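PDB 4KRG: phosphoethanolamine N-methyltransferase 1 from Haemonchus contortus, which catalyses the S-adenosylmethionine-dependent N-methylation of phosphoethanolamine, a step on the nematode route to phosphocholine. Local coordinates for residues A[286-289]-A[290-293]. Sequence-based numbering, arbitrary orientation.
Sequences AIDD and EVVP. With BOG (octyl beta-D-glucopyranoside), chain F.
Asp288 and the backbone amides of Glu290, Val291 and Val292 form an Asx motif in the loop leading from helix 280-283 to strand 297-302. In its side-chain half, a weak bond from Glu290 N to Asp288 OD1 at 3.0 Å closes an Asx turn, and a straighter one from Val291 N to the same oxygen, also 3.0 Å, completes the set, nearly in line with the C-O bond. Aspartate suits the place because its short side chain, with CG lying between backbone N and carbonyl carbon (chi1 47°), swings an oxygen forward over the amides that follow. The main-chain half is an alpha-turn, in which Val292 N reaches Asp288 O at 2.9 Å in the carbonyl plane, supplemented by a weak bond from Val291 N.

Beneath this polar bend, apolar groups face the protein. Ile287 CG2 meets Val292 CG2 at 3.6 Å, and the two branched side chains share Phe321 of helix 314-321. Val403 of strand 400-408 is shared by Ala286, Ile287 and Val291; Val291 also touches Lys401, and the Ala286 methyl Leu461 of strand 458-465.

Exposed Asp289 hydrogen-bonds octyl glucoside, a detergent also hydrogen-bonded to Lys320 O. The detergent's O6 hydroxyl gives its proton to Asp289 OD1 at 2.7 Å and takes a weak bond from Asp289 N at 3.1 Å.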
ATOM      1  N   ALA A 286      27.194  -8.950 -10.457  1.00 25.93           N
ATOM      2  CA  ALA A 286      26.477  -8.524 -11.663  1.00 23.79           C
ATOM      3  C   ALA A 286      26.028  -7.070 -11.615  1.00 25.81           C
ATOM      4  O   ALA A 286      25.742  -6.464 -12.647  1.00 26.97           O
ATOM      5  CB  ALA A 286      25.291  -9.423 -11.931  1.00 21.66           C
ATOM      6  N   ILE A 287      25.949  -6.513 -10.415  1.00 26.33           N
ATOM      7  CA  ILE A 287      25.583  -5.112 -10.279  1.00 25.70           C
ATOM      8  C   ILE A 287      26.814  -4.275  -9.946  1.00 26.25           C
ATOM      9  O   ILE A 287      27.525  -4.550  -8.977  1.00 26.43           O
ATOM     10  CB  ILE A 287      24.501  -4.894  -9.204  1.00 26.38           C
ATOM     11  CG1 ILE A 287      23.262  -5.740  -9.502  1.00 25.22           C
ATOM     12  CG2 ILE A 287      24.133  -3.421  -9.119  1.00 25.94           C
ATOM     13  CD1 ILE A 287      22.271  -5.779  -8.349  1.00 24.45           C
ATOM     14  N   ASP A 288      27.070  -3.266 -10.773  1.00 26.11           N
ATOM     15  CA  ASP A 288      28.169  -2.336 -10.562  1.00 23.60           C
ATOM     16  C   ASP A 288      27.638  -0.932 -10.786  1.00 22.95           C
ATOM     17  O   ASP A 288      26.446  -0.767 -11.026  1.00 22.44           O
ATOM     18  CB  ASP A 288      29.322  -2.647 -11.518  1.00 27.68           C
ATOM     19  CG  ASP A 288      28.860  -2.858 -12.951  1.00 30.87           C
ATOM     20  OD1 ASP A 288      27.980  -2.112 -13.415  1.00 31.33           O
ATOM     21  OD2 ASP A 288      29.377  -3.777 -13.620  1.00 34.15           O
ATOM     22  N   ASP A 289      28.504   0.075 -10.730  1.00 28.07           N
ATOM     23  CA  ASP A 289      28.048   1.457 -10.909  1.00 31.55           C
ATOM     24  C   ASP A 289      27.796   1.842 -12.373  1.00 30.35           C
ATOM     25  O   ASP A 289      27.455   2.984 -12.668  1.00 33.51           O
ATOM     26  CB  ASP A 289      28.991   2.459 -10.230  1.00 36.21           C
ATOM     27  CG  ASP A 289      30.376   2.464 -10.839  1.00 43.65           C
ATOM     28  OD1 ASP A 289      30.853   1.384 -11.254  1.00 46.56           O
ATOM     29  OD2 ASP A 289      30.990   3.553 -10.894  1.00 45.07           O
ATOM     30  N   GLU A 290      27.960   0.890 -13.285  1.00 27.45           N
ATOM     31  CA  GLU A 290      27.484   1.064 -14.652  1.00 28.64           C
ATOM     32  C   GLU A 290      26.018   0.634 -14.751  1.00 28.45           C
ATOM     33  O   GLU A 290      25.256   1.193 -15.533  1.00 33.61           O
ATOM     34  CB  GLU A 290      28.350   0.284 -15.644  1.00 35.33           C
ATOM     35  CG  GLU A 290      29.685   0.944 -15.966  1.00 43.98           C
ATOM     36  CD  GLU A 290      29.532   2.188 -16.826  1.00 51.25           C
ATOM     37  OE1 GLU A 290      28.787   2.133 -17.829  1.00 53.17           O
ATOM     38  OE2 GLU A 290      30.157   3.222 -16.499  1.00 53.10           O
ATOM     39  N   VAL A 291      25.628  -0.359 -13.953  1.00 21.34           N
ATOM     40  CA  VAL A 291      24.222  -0.742 -13.845  1.00 20.50           C
ATOM     41  C   VAL A 291      23.455   0.268 -12.998  1.00 20.65           C
ATOM     42  O   VAL A 291      22.356   0.690 -13.362  1.00 21.06           O
ATOM     43  CB  VAL A 291      24.051  -2.148 -13.232  1.00 16.89           C
ATOM     44  CG1 VAL A 291      22.583  -2.454 -13.010  1.00 16.54           C
ATOM     45  CG2 VAL A 291      24.683  -3.194 -14.131  1.00 20.53           C
ATOM     46  N   VAL A 292      24.047   0.652 -11.870  1.00 21.71           N
ATOM     47  CA  VAL A 292      23.427   1.587 -10.933  1.00 20.25           C
ATOM     48  C   VAL A 292      24.307   2.815 -10.703  1.00 25.00           C
ATOM     49  O   VAL A 292      25.162   2.814  -9.821  1.00 27.79           O
ATOM     50  CB  VAL A 292      23.149   0.915  -9.578  1.00 17.09           C
ATOM     51  CG1 VAL A 292      22.348   1.840  -8.676  1.00 18.13           C
ATOM     52  CG2 VAL A 292      22.389  -0.365  -9.780  1.00 17.26           C
ATOM     53  N   PRO A 293      24.111   3.866 -11.508  1.00 27.15           N
ATOM     54  CA  PRO A 293      24.911   5.079 -11.293  1.00 28.36           C
ATOM     55  C   PRO A 293      24.575   5.738  -9.954  1.00 25.35           C
ATOM     56  O   PRO A 293      23.481   5.529  -9.423  1.00 24.57           O
ATOM     57  CB  PRO A 293      24.488   5.986 -12.451  1.00 29.17           C
ATOM     58  CG  PRO A 293      23.940   5.051 -13.491  1.00 29.24           C
ATOM     59  CD  PRO A 293      23.261   3.968 -12.705  1.00 28.47           C
TER
HETATM   60  C1  BOG F 504      30.057  -0.824  -4.354  1.00130.70           C
HETATM   61  O1  BOG F 504      30.140  -2.027  -3.664  1.00130.37           O
HETATM   62  C2  BOG F 504      30.691   0.278  -3.526  1.00130.55           C
HETATM   63  O2  BOG F 504      29.917   0.464  -2.347  1.00130.10           O
HETATM   64  C3  BOG F 504      30.794   1.566  -4.269  1.00130.81           C
HETATM   65  O3  BOG F 504      31.544   2.512  -3.454  1.00131.09           O
HETATM   66  C4  BOG F 504      31.466   1.405  -5.593  1.00130.57           C
HETATM   67  O4  BOG F 504      31.387   2.637  -6.343  1.00130.53           O
HETATM   68  C5  BOG F 504      30.823   0.306  -6.426  1.00130.59           C
HETATM   69  O5  BOG F 504      30.717  -0.971  -5.687  1.00130.83           O
HETATM   70  C6  BOG F 504      31.638   0.094  -7.625  1.00130.44           C
HETATM   71  O6  BOG F 504      30.839   0.310  -8.755  1.00130.08           O
HETATM   72  C1' BOG F 504      28.942  -2.807  -3.733  1.00130.26           C
HETATM   73  C2' BOG F 504      29.035  -4.041  -2.787  1.00 45.02           C
HETATM   74  C3' BOG F 504      27.897  -5.029  -3.032  1.00 43.83           C
HETATM   75  C4' BOG F 504      26.576  -4.567  -3.096  1.00 42.56           C
HETATM   76  C5' BOG F 504      25.515  -5.259  -4.004  1.00 43.49           C
HETATM   77  C6' BOG F 504      24.209  -5.554  -3.252  1.00 43.78           C
HETATM   78  C7' BOG F 504      23.088  -6.141  -4.150  1.00 22.10           C
HETATM   79  C8' BOG F 504      21.724  -5.798  -3.651  1.00 22.80           C